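Local coordinates for vascular protein tyrosine phosphatase 1 (Rattus norvegicus, PDB 3I36) that probably removes phosphate from phosphotyrosine residues of other proteins, as the catalytic domain of a receptor-type tyrosine phosphatase of the plasma membrane, at residues Leu219-Asn222 / Phe223-Val227; Leu226-Asp229 / Tyr230-Gln233; Ile261-Ile264 / Glu265-Thr269. All coordinates share one frame; numbering follows the deposited sequence. Where two conformers were deposited one is given.

Interaction 1. Residues Leu219-Asn222 / Phe223-Val227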
ATOM      1  N   LEU A 219      -3.879  -4.710 -15.775  1.00 18.33           N
ATOM      2  CA  LEU A 219      -3.082  -3.498 -15.681  1.00 19.53           C
ATOM      3  C   LEU A 219      -2.482  -3.360 -14.292  1.00 22.08           C
ATOM      4  O   LEU A 219      -1.293  -3.061 -14.148  1.00 20.10           O
ATOM      5  CB  LEU A 219      -3.903  -2.262 -16.030  1.00 19.51           C
ATOM      6  CG  LEU A 219      -4.200  -2.196 -17.531  1.00 30.50           C
ATOM      7  CD1 LEU A 219      -5.234  -1.128 -17.836  1.00 34.08           C
ATOM      8  CD2 LEU A 219      -2.904  -1.936 -18.284  1.00 27.70           C
ATOM      9  N   LEU A 220      -3.295  -3.574 -13.263  1.00 18.58           N
ATOM     10  CA  LEU A 220      -2.770  -3.471 -11.920  1.00 19.07           C
ATOM     11  C   LEU A 220      -1.731  -4.559 -11.684  1.00 14.64           C
ATOM     12  O   LEU A 220      -0.725  -4.336 -11.008  1.00 13.63           O
ATOM     13  CB  LEU A 220      -3.886  -3.562 -10.891  1.00 21.79           C
ATOM     14  CG  LEU A 220      -3.477  -3.278  -9.448  1.00 17.40           C
ATOM     15  CD1 LEU A 220      -2.943  -1.857  -9.309  1.00 14.46           C
ATOM     16  CD2 LEU A 220      -4.667  -3.478  -8.552  1.00 17.35           C
ATOM     17  N   ILE A 221      -1.976  -5.742 -12.237  1.00 15.63           N
ATOM     18  CA  ILE A 221      -1.028  -6.839 -12.083  1.00 17.28           C
ATOM     19  C   ILE A 221       0.280  -6.532 -12.814  1.00 15.42           C
ATOM     20  O   ILE A 221       1.361  -6.755 -12.275  1.00 16.13           O
ATOM     21  CB  ILE A 221      -1.622  -8.172 -12.555  1.00 17.45           C
ATOM     22  CG1 ILE A 221      -2.691  -8.648 -11.569  1.00 19.49           C
ATOM     23  CG2 ILE A 221      -0.522  -9.217 -12.724  1.00 19.05           C
ATOM     24  CD1 ILE A 221      -3.652  -9.687 -12.143  1.00 18.62           C
ATOM     25  N   ASN A 222       0.187  -6.009 -14.035  1.00 13.37           N
ATOM     26  CA  ASN A 222       1.372  -5.594 -14.770  0.50 19.30           C
ATOM     27  C   ASN A 222       2.120  -4.481 -14.044  1.00 16.77           C
ATOM     28  O   ASN A 222       3.347  -4.441 -14.040  1.00 14.38           O
ATOM     29  CB  ASN A 222       0.991  -5.149 -16.182  0.50 22.72           C
ATOM     30  CG  ASN A 222       0.463  -6.290 -17.024  0.50 19.25           C
ATOM     31  OD1 ASN A 222       0.750  -7.460 -16.760  0.50 17.30           O
ATOM     32  ND2 ASN A 222      -0.312  -5.956 -18.052  0.50 20.49           N
ATOM     33  N   PHE A 223       1.363  -3.575 -13.437  1.00 16.14           N
ATOM     34  CA  PHE A 223       1.933  -2.489 -12.656  1.00 12.65           C
ATOM     35  C   PHE A 223       2.679  -3.084 -11.466  1.00 13.40           C
ATOM     36  O   PHE A 223       3.814  -2.695 -11.183  1.00 14.19           O
ATOM     37  CB  PHE A 223       0.797  -1.583 -12.201  1.00 13.49           C
ATOM     38  CG  PHE A 223       1.194  -0.511 -11.252  1.00 16.52           C
ATOM     39  CD1 PHE A 223       1.734   0.675 -11.713  1.00 16.89           C
ATOM     40  CD2 PHE A 223       0.957  -0.652  -9.894  1.00 16.37           C
ATOM     41  CE1 PHE A 223       2.046   1.690 -10.833  1.00 14.97           C
ATOM     42  CE2 PHE A 223       1.281   0.363  -9.011  1.00 12.87           C
ATOM     43  CZ  PHE A 223       1.825   1.539  -9.488  1.00 12.14           C
ATOM     44  N   ARG A 224       2.052  -4.032 -10.773  1.00 11.85           N
ATOM     45  CA  ARG A 224       2.752  -4.742  -9.704  1.00 11.42           C
ATOM     46  C   ARG A 224       4.045  -5.370 -10.210  1.00  9.84           C
ATOM     47  O   ARG A 224       5.090  -5.289  -9.551  1.00 13.23           O
ATOM     48  CB  ARG A 224       1.897  -5.832  -9.032  1.00 14.05           C
ATOM     49  CG  ARG A 224       2.534  -6.199  -7.684  1.00 24.99           C
ATOM     50  CD  ARG A 224       2.803  -7.683  -7.359  1.00 34.72           C
ATOM     51  NE  ARG A 224       3.481  -8.438  -8.388  1.00 23.57           N
ATOM     52  CZ  ARG A 224       4.255  -9.512  -8.193  1.00 23.01           C
ATOM     53  NH1 ARG A 224       4.552  -9.977  -6.988  1.00 23.57           N
ATOM     54  NH2 ARG A 224       4.763 -10.124  -9.246  1.00 15.14           N
ATOM     55  N   TYR A 225       3.984  -6.037 -11.357  1.00 14.08           N
ATOM     56  CA  TYR A 225       5.197  -6.616 -11.921  0.50 16.30           C
ATOM     57  C   TYR A 225       6.273  -5.558 -12.143  1.00 17.40           C
ATOM     58  O   TYR A 225       7.446  -5.814 -11.906  1.00 15.43           O
ATOM     59  CB  TYR A 225       4.915  -7.402 -13.207  0.50 16.69           C
ATOM     60  CG  TYR A 225       4.346  -8.778 -12.939  0.50 18.29           C
ATOM     61  CD1 TYR A 225       5.123  -9.770 -12.350  0.50 13.24           C
ATOM     62  CD2 TYR A 225       3.031  -9.080 -13.259  0.50 26.43           C
ATOM     63  CE1 TYR A 225       4.605 -11.022 -12.094  0.50 22.28           C
ATOM     64  CE2 TYR A 225       2.508 -10.336 -13.015  0.50 27.31           C
ATOM     65  CZ  TYR A 225       3.294 -11.297 -12.431  0.50 22.49           C
ATOM     66  OH  TYR A 225       2.768 -12.536 -12.181  0.50 32.11           O
ATOM     67  N   LEU A 226       5.876  -4.368 -12.581  1.00 15.27           N
ATOM     68  CA  LEU A 226       6.855  -3.296 -12.777  1.00 14.47           C
ATOM     69  C   LEU A 226       7.524  -2.930 -11.458  1.00 17.30           C
ATOM     70  O   LEU A 226       8.749  -2.793 -11.375  1.00 12.37           O
ATOM     71  CB  LEU A 226       6.189  -2.063 -13.385  1.00 16.63           C
ATOM     72  CG  LEU A 226       5.738  -2.191 -14.840  1.00 25.26           C
ATOM     73  CD1 LEU A 226       5.207  -0.864 -15.352  1.00 27.51           C
ATOM     74  CD2 LEU A 226       6.886  -2.697 -15.722  1.00 31.06           C
ATOM     75  N   VAL A 227       6.709  -2.780 -10.420  1.00 14.12           N
ATOM     76  CA  VAL A 227       7.233  -2.468  -9.102  1.00 15.17           C
ATOM     77  C   VAL A 227       8.217  -3.544  -8.692  1.00 15.20           C
ATOM     78  O   VAL A 227       9.323  -3.260  -8.229  1.00 16.73           O
ATOM     79  CB  VAL A 227       6.103  -2.383  -8.060  1.00 12.47           C
ATOM     80  CG1 VAL A 227       6.664  -2.157  -6.656  1.00 15.79           C
ATOM     81  CG2 VAL A 227       5.128  -1.289  -8.434  1.00 15.12           C
TER

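Interaction 2. Residues Leu226-Asp229 / Tyr230-Gln233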
ATOM      1  N   LEU A 226       5.876  -4.368 -12.581  1.00 15.27           N
ATOM      2  CA  LEU A 226       6.855  -3.296 -12.777  1.00 14.47           C
ATOM      3  C   LEU A 226       7.524  -2.930 -11.458  1.00 17.30           C
ATOM      4  O   LEU A 226       8.749  -2.793 -11.375  1.00 12.37           O
ATOM      5  CB  LEU A 226       6.189  -2.063 -13.385  1.00 16.63           C
ATOM      6  CG  LEU A 226       5.738  -2.191 -14.840  1.00 25.26           C
ATOM      7  CD1 LEU A 226       5.207  -0.864 -15.352  1.00 27.51           C
ATOM      8  CD2 LEU A 226       6.886  -2.697 -15.722  1.00 31.06           C
ATOM      9  N   VAL A 227       6.709  -2.780 -10.420  1.00 14.12           N
ATOM     10  CA  VAL A 227       7.233  -2.468  -9.102  1.00 15.17           C
ATOM     11  C   VAL A 227       8.217  -3.544  -8.692  1.00 15.20           C
ATOM     12  O   VAL A 227       9.323  -3.260  -8.229  1.00 16.73           O
ATOM     13  CB  VAL A 227       6.103  -2.383  -8.060  1.00 12.47           C
ATOM     14  CG1 VAL A 227       6.664  -2.157  -6.656  1.00 15.79           C
ATOM     15  CG2 VAL A 227       5.128  -1.289  -8.434  1.00 15.12           C
ATOM     16  N   ARG A 228       7.807  -4.791  -8.857  1.00 13.11           N
ATOM     17  CA  ARG A 228       8.638  -5.918  -8.461  1.00 13.01           C
ATOM     18  C   ARG A 228       9.934  -5.981  -9.264  1.00 13.79           C
ATOM     19  O   ARG A 228      11.004  -6.307  -8.734  1.00 17.48           O
ATOM     20  CB  ARG A 228       7.836  -7.215  -8.589  1.00 14.76           C
ATOM     21  CG  ARG A 228       6.961  -7.469  -7.357  1.00 15.38           C
ATOM     22  CD  ARG A 228       7.875  -7.511  -6.164  1.00 19.30           C
ATOM     23  NE  ARG A 228       7.186  -7.486  -4.881  1.00 14.25           N
ATOM     24  CZ  ARG A 228       7.809  -7.264  -3.732  1.00 17.56           C
ATOM     25  NH1 ARG A 228       9.116  -7.045  -3.739  1.00 17.96           N
ATOM     26  NH2 ARG A 228       7.139  -7.249  -2.585  1.00 16.04           N
ATOM     27  N   ASP A 229       9.837  -5.667 -10.547  1.00 15.11           N
ATOM     28  CA  ASP A 229      11.018  -5.659 -11.388  1.00 18.84           C
ATOM     29  C   ASP A 229      12.050  -4.702 -10.808  1.00 19.96           C
ATOM     30  O   ASP A 229      13.239  -5.023 -10.687  1.00 14.37           O
ATOM     31  CB  ASP A 229      10.651  -5.240 -12.802  1.00 17.30           C
ATOM     32  CG  ASP A 229      11.806  -5.409 -13.763  1.00 30.72           C
ATOM     33  OD1 ASP A 229      12.164  -6.567 -14.057  1.00 34.59           O
ATOM     34  OD2 ASP A 229      12.356  -4.384 -14.205  1.00 31.67           O
ATOM     35  N   TYR A 230      11.584  -3.518 -10.437  1.00 15.49           N
ATOM     36  CA  TYR A 230      12.453  -2.532  -9.821  1.00 13.80           C
ATOM     37  C   TYR A 230      12.965  -3.000  -8.461  1.00 16.55           C
ATOM     38  O   TYR A 230      14.144  -2.851  -8.160  1.00 15.33           O
ATOM     39  CB  TYR A 230      11.717  -1.205  -9.674  1.00 12.93           C
ATOM     40  CG  TYR A 230      12.489  -0.141  -8.940  1.00 17.59           C
ATOM     41  CD1 TYR A 230      13.509   0.564  -9.567  1.00 18.87           C
ATOM     42  CD2 TYR A 230      12.161   0.197  -7.631  1.00 23.14           C
ATOM     43  CE1 TYR A 230      14.205   1.558  -8.895  1.00 20.79           C
ATOM     44  CE2 TYR A 230      12.846   1.188  -6.955  1.00 19.45           C
ATOM     45  CZ  TYR A 230      13.862   1.863  -7.587  1.00 23.29           C
ATOM     46  OH  TYR A 230      14.540   2.849  -6.900  1.00 23.46           O
ATOM     47  N   MET A 231      12.076  -3.557  -7.643  1.00 14.54           N
ATOM     48  CA  MET A 231      12.458  -4.008  -6.304  1.00 11.75           C
ATOM     49  C   MET A 231      13.595  -5.014  -6.325  1.00 16.48           C
ATOM     50  O   MET A 231      14.295  -5.175  -5.334  1.00 11.95           O
ATOM     51  CB  MET A 231      11.250  -4.583  -5.566  1.00 13.25           C
ATOM     52  CG  MET A 231      10.253  -3.516  -5.171  1.00 14.76           C
ATOM     53  SD  MET A 231      11.036  -2.189  -4.231  1.00 19.27           S
ATOM     54  CE  MET A 231      11.565  -3.054  -2.761  1.00 17.08           C
ATOM     55  N   LYS A 232      13.768  -5.708  -7.444  1.00 13.90           N
ATOM     56  CA  LYS A 232      14.853  -6.684  -7.545  1.00 20.13           C
ATOM     57  C   LYS A 232      16.212  -5.990  -7.476  1.00 17.34           C
ATOM     58  O   LYS A 232      17.233  -6.614  -7.190  1.00 17.70           O
ATOM     59  CB  LYS A 232      14.728  -7.476  -8.840  1.00 20.87           C
ATOM     60  CG  LYS A 232      13.569  -8.463  -8.850  1.00 16.43           C
ATOM     61  CD  LYS A 232      13.504  -9.147 -10.205  1.00 20.24           C
ATOM     62  CE  LYS A 232      12.374 -10.159 -10.275  1.00 27.11           C
ATOM     63  NZ  LYS A 232      12.284 -10.684 -11.666  1.00 27.43           N
ATOM     64  N   GLN A 233      16.202  -4.687  -7.714  1.00 13.69           N
ATOM     65  CA  GLN A 233      17.428  -3.902  -7.800  1.00 12.66           C
ATOM     66  C   GLN A 233      17.749  -3.216  -6.483  1.00 13.65           C
ATOM     67  O   GLN A 233      18.765  -2.554  -6.357  1.00 16.11           O
ATOM     68  CB  GLN A 233      17.254  -2.831  -8.869  1.00 15.39           C
ATOM     69  CG  GLN A 233      16.865  -3.418 -10.212  1.00 17.97           C
ATOM     70  CD  GLN A 233      16.634  -2.354 -11.259  1.00 31.81           C
ATOM     71  OE1 GLN A 233      16.952  -1.187 -11.048  1.00 32.68           O
ATOM     72  NE2 GLN A 233      16.065  -2.745 -12.389  1.00 45.72           N
TER
HETATM   73  O   HOH W   1      11.023  -8.788 -13.018  1.00 34.00           O

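Interaction 3. Residues Ile261-Ile264 / Glu265-Thr269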
ATOM      1  N   ILE A 261       0.490 -13.197  -5.597  1.00 11.21           N
ATOM      2  CA  ILE A 261       1.276 -13.635  -6.746  1.00 13.79           C
ATOM      3  C   ILE A 261       2.459 -14.465  -6.285  1.00 14.01           C
ATOM      4  O   ILE A 261       2.742 -15.526  -6.847  1.00 12.34           O
ATOM      5  CB  ILE A 261       1.743 -12.450  -7.605  1.00 15.33           C
ATOM      6  CG1 ILE A 261       0.524 -11.790  -8.281  1.00 12.28           C
ATOM      7  CG2 ILE A 261       2.786 -12.906  -8.619  1.00 13.80           C
ATOM      8  CD1 ILE A 261       0.842 -10.437  -8.943  1.00 17.92           C
ATOM      9  N   TYR A 262       3.146 -14.010  -5.243  1.00 12.65           N
ATOM     10  CA  TYR A 262       4.252 -14.814  -4.730  1.00 11.18           C
ATOM     11  C   TYR A 262       3.770 -16.188  -4.293  1.00 10.47           C
ATOM     12  O   TYR A 262       4.403 -17.197  -4.579  1.00 12.85           O
ATOM     13  CB  TYR A 262       4.900 -14.144  -3.547  1.00 10.63           C
ATOM     14  CG  TYR A 262       5.906 -13.091  -3.915  1.00 12.77           C
ATOM     15  CD1 TYR A 262       7.055 -13.419  -4.622  1.00 17.77           C
ATOM     16  CD2 TYR A 262       5.727 -11.773  -3.521  1.00 10.46           C
ATOM     17  CE1 TYR A 262       7.990 -12.458  -4.944  1.00 18.59           C
ATOM     18  CE2 TYR A 262       6.658 -10.801  -3.827  1.00 10.75           C
ATOM     19  CZ  TYR A 262       7.789 -11.147  -4.541  1.00 17.43           C
ATOM     20  OH  TYR A 262       8.721 -10.181  -4.835  1.00 21.05           O
ATOM     21  N   GLN A 263       2.653 -16.203  -3.579  1.00 11.56           N
ATOM     22  CA  GLN A 263       2.034 -17.420  -3.068  0.50 16.47           C
ATOM     23  C   GLN A 263       1.774 -18.386  -4.220  1.00 12.40           C
ATOM     24  O   GLN A 263       2.100 -19.566  -4.169  1.00 13.01           O
ATOM     25  CB  GLN A 263       0.692 -17.031  -2.446  0.50 18.63           C
ATOM     26  CG  GLN A 263       0.414 -17.544  -1.055  0.50 19.83           C
ATOM     27  CD  GLN A 263      -0.764 -16.819  -0.413  0.50 14.07           C
ATOM     28  OE1 GLN A 263      -1.793 -16.584  -1.054  0.50 13.49           O
ATOM     29  NE2 GLN A 263      -0.617 -16.462   0.853  0.50 17.09           N
ATOM     30  N   ILE A 264       1.127 -17.858  -5.258  1.00 12.74           N
ATOM     31  CA  ILE A 264       0.809 -18.645  -6.441  1.00 15.32           C
ATOM     32  C   ILE A 264       2.093 -19.175  -7.064  1.00 16.78           C
ATOM     33  O   ILE A 264       2.214 -20.358  -7.367  1.00 17.88           O
ATOM     34  CB  ILE A 264       0.074 -17.780  -7.494  1.00 17.38           C
ATOM     35  CG1 ILE A 264      -1.384 -17.566  -7.088  1.00 18.88           C
ATOM     36  CG2 ILE A 264       0.153 -18.429  -8.882  1.00 18.30           C
ATOM     37  CD1 ILE A 264      -2.060 -16.456  -7.890  1.00 23.11           C
ATOM     38  N   GLU A 265       3.053 -18.286  -7.256  1.00 16.05           N
ATOM     39  CA  GLU A 265       4.305 -18.640  -7.919  1.00 18.02           C
ATOM     40  C   GLU A 265       5.101 -19.651  -7.103  1.00 18.92           C
ATOM     41  O   GLU A 265       5.643 -20.600  -7.646  1.00 18.28           O
ATOM     42  CB  GLU A 265       5.139 -17.376  -8.152  1.00 17.64           C
ATOM     43  CG  GLU A 265       4.575 -16.539  -9.265  1.00 20.13           C
ATOM     44  CD  GLU A 265       5.310 -15.229  -9.474  1.00 23.83           C
ATOM     45  OE1 GLU A 265       6.154 -14.863  -8.630  1.00 18.56           O
ATOM     46  OE2 GLU A 265       5.026 -14.576 -10.495  1.00 21.70           O
ATOM     47  N   ASN A 266       5.145 -19.448  -5.792  1.00 13.41           N
ATOM     48  CA  ASN A 266       6.001 -20.247  -4.939  1.00 14.15           C
ATOM     49  C   ASN A 266       5.361 -21.481  -4.341  1.00 15.60           C
ATOM     50  O   ASN A 266       6.059 -22.426  -3.987  1.00 16.27           O
ATOM     51  CB  ASN A 266       6.571 -19.388  -3.831  1.00 16.55           C
ATOM     52  CG  ASN A 266       7.530 -18.345  -4.359  1.00 30.47           C
ATOM     53  OD1 ASN A 266       8.362 -18.636  -5.220  1.00 37.20           O
ATOM     54  ND2 ASN A 266       7.411 -17.121  -3.861  1.00 31.87           N
ATOM     55  N   GLU A 267       4.039 -21.471  -4.214  1.00 14.11           N
ATOM     56  CA  GLU A 267       3.376 -22.540  -3.484  1.00 16.58           C
ATOM     57  C   GLU A 267       2.193 -23.121  -4.222  1.00 12.45           C
ATOM     58  O   GLU A 267       1.626 -24.099  -3.778  1.00 14.64           O
ATOM     59  CB  GLU A 267       2.931 -22.034  -2.108  1.00 17.03           C
ATOM     60  CG  GLU A 267       4.019 -21.301  -1.354  1.00 24.67           C
ATOM     61  CD  GLU A 267       3.513 -20.756  -0.038  1.00 34.48           C
ATOM     62  OE1 GLU A 267       3.808 -19.589   0.290  1.00 31.88           O
ATOM     63  OE2 GLU A 267       2.803 -21.499   0.661  1.00 31.51           O
ATOM     64  N   ASN A 268       1.810 -22.502  -5.334  1.00 15.69           N
ATOM     65  CA  ASN A 268       0.662 -22.968  -6.100  1.00 13.77           C
ATOM     66  C   ASN A 268      -0.595 -22.996  -5.274  1.00 16.37           C
ATOM     67  O   ASN A 268      -1.468 -23.816  -5.496  1.00 15.42           O
ATOM     68  CB  ASN A 268       0.916 -24.360  -6.655  1.00 13.85           C
ATOM     69  CG  ASN A 268       2.095 -24.381  -7.566  1.00 15.94           C
ATOM     70  OD1 ASN A 268       2.132 -23.659  -8.558  1.00 19.76           O
ATOM     71  ND2 ASN A 268       3.090 -25.169  -7.219  1.00 18.20           N
ATOM     72  N   THR A 269      -0.687 -22.074  -4.325  1.00 11.88           N
ATOM     73  CA  THR A 269      -1.831 -22.038  -3.450  1.00 14.00           C
ATOM     74  C   THR A 269      -2.139 -20.580  -3.232  1.00 12.12           C
ATOM     75  O   THR A 269      -1.296 -19.719  -3.452  1.00 16.21           O
ATOM     76  CB  THR A 269      -1.516 -22.627  -2.076  1.00 21.46           C
ATOM     77  OG1 THR A 269      -0.572 -21.770  -1.417  1.00 31.61           O
ATOM     78  CG2 THR A 269      -0.942 -24.017  -2.219  1.00 16.56           C
TER
HETATM   79  O   HOH W   2       0.654 -21.536  -9.551  1.00 27.01           O

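Interaction 1. Residues Leu219-Asn222 / Phe223-Val227
Phe223 opens the second half of this helical run by donating its N-H to Leu219 O, 2.8 Å from Phe223 N, and its ring lies obliquely to Leu220, three residues earlier. With CG anti to the backbone N (chi1 173°), the ring is set where its CD2 meets Leu220 CD1, 4.1 Å from Phe223 CD2. Both side chains face strand 196-205, where Phe205 meets the Phe223 ring edge to face. Arg224 N bonds Leu220 O at 2.8 Å and 164°; its chain, bent at chi2 and chi3, leaves for helix 249-267, where NH1 forms a salt bridge with Asp258 and the group makes a cation-pi contact with Tyr262. Tyr225 follows, its N 2.9 Å from Ile221 O, and here the side chains run side by side in the same direction. In the conformer given, the Tyr225 ring runs alongside the CG2 branch of Ile221; how close the two come is doubtful, since the ring was deposited in two conformers. Leu226 comes next, with its N bonded to Asn222 O. Val227 looks back within its own segment, placing CG2 4.2 Å above one face of the Phe223 ring. These i to i+4 bonds make an alpha-helix whose buried side chains meet strands of the central sheet and helix 249-267; it lies on the sheet beside that helix in the tyrosine phosphatase fold, with Leu220 about 7 Å, side chain to side chain, from the probable substrate-binding Arg250.

Interaction 2. Residues Leu226-Asp229 / Tyr230-Gln233
Val227 and Met231 touch through carbon, side by side and pointing the same way, with CG1 of Val227 4.1 Å from Met231 CG. Arg228 also touches this methionine, its guanidinium NH1 3.7 Å from Met231 CB, which lies oblique to the guanidinium plane. What brings it there is a bend at chi2 (-58°), which folds the arginine chain forward along the helix instead of letting it run straight out. The polar end is held by Asp258 of helix 249-267, which forms a salt bridge with NH2, while the arginine also packs on Tyr262 of that helix.

Backbone bonds supply the frame. Tyr230 N reaches Leu226 O at 3.1 Å, and Met231 N reaches Val227 O at 2.8 Å. The next donor is less well placed: Lys232 N divides itself between Arg228 O and Asp229 O in two weak bonds. This is the C-terminal part of helix 218-231, which lies against the central sheet of the phosphatase domain; Val227 and Tyr230 face strands 139-142 and 196-205, and Tyr230 OH bonds Tyr138 O. Gln233 N then turns back to Tyr230 O, three residues earlier.

Charged groups on the outer side meet through water. One molecule donates to Asp229 OD1 at 2.7 Å and accepts from Lys232 NZ at 2.6 Å, bridging opposite charges whose own atoms, Asp229 OD1 and Lys232 NZ, stay 4.8 Å apart. The lysine is extended beyond CG, its CG passing 3.4 Å from Arg228 O on the way.

Interaction 3. Residues Ile261-Ile264 / Glu265-Thr269
Glu265 lies back along Ile261, one turn earlier, and its side chain can be followed outward atom by atom. CB lies near the carbonyl oxygen that the residue's own N-H uses: Glu265 N bonds Ile261 O at 2.8 Å and 164°. A chi1 of -74°, which sets CG opposite the carbonyl carbon, turns the chain back along the helix, and CG passes 3.2 Å from Ile261 O. CD then lies alongside the isoleucine's branch methyl, and at the tip OE2 comes 3.4 Å from Ile261 CG2, with OE1 somewhat farther off. OE2 also receives a weak hydrogen bond from Tyr225 OH of helix 218-231.

On the next flank Asn266 runs beside Tyr262, ring and amide planes only 13° apart, with ND2 3.8 Å from Tyr262 CD1. That amide nitrogen also lies near Tyr262 O without bonding it; the oxygen takes Asn266 N instead, at 2.7 Å. Gln263, in the conformer given, and Glu267 cross at a slant, each polar end committed to another partner: Gln263 OE1 to Asp271 N, Glu267 OE1 to Tyr108 OH.

Here helix 249-267 terminates. Asn268 takes positive phi and sends its N to Ile264 O at 3.0 Å, from above the carbonyl plane. A water donates to that same oxygen and probably also to Asn268 OD1, though acceptors around it outnumber its protons. Beyond the turn, Thr269 enters the small antiparallel pairing with strand 26-27, while Ile264 packs on helix 290-305.

Ile264 O, at the end of the helix, is thus met by both a backbone N-H and a water, and the Glu265 carboxylate, lying along a methyl, depends on partners beyond Ile261 for its polar contacts.

Overall arrangement
Interactions 1 and 2 follow one another on helix 218-231, share Leu226 and Val227, and have centres about 10 Å apart; interaction 3 comes later in the chain, at the end of helix 249-267, with its centre about 16 Å from the first and about 18 Å from the second. The two helices touch between them: Tyr225 and Arg224 of interaction 1 meet Ile261, Glu265 and Tyr262 of interaction 3, and Arg228 of interaction 2 reaches Tyr262 as well. Helix 249-267 begins at the probable substrate-binding loop, and the side-chain touches between the interactions join its far end to helix 218-231, which lies on the central sheet.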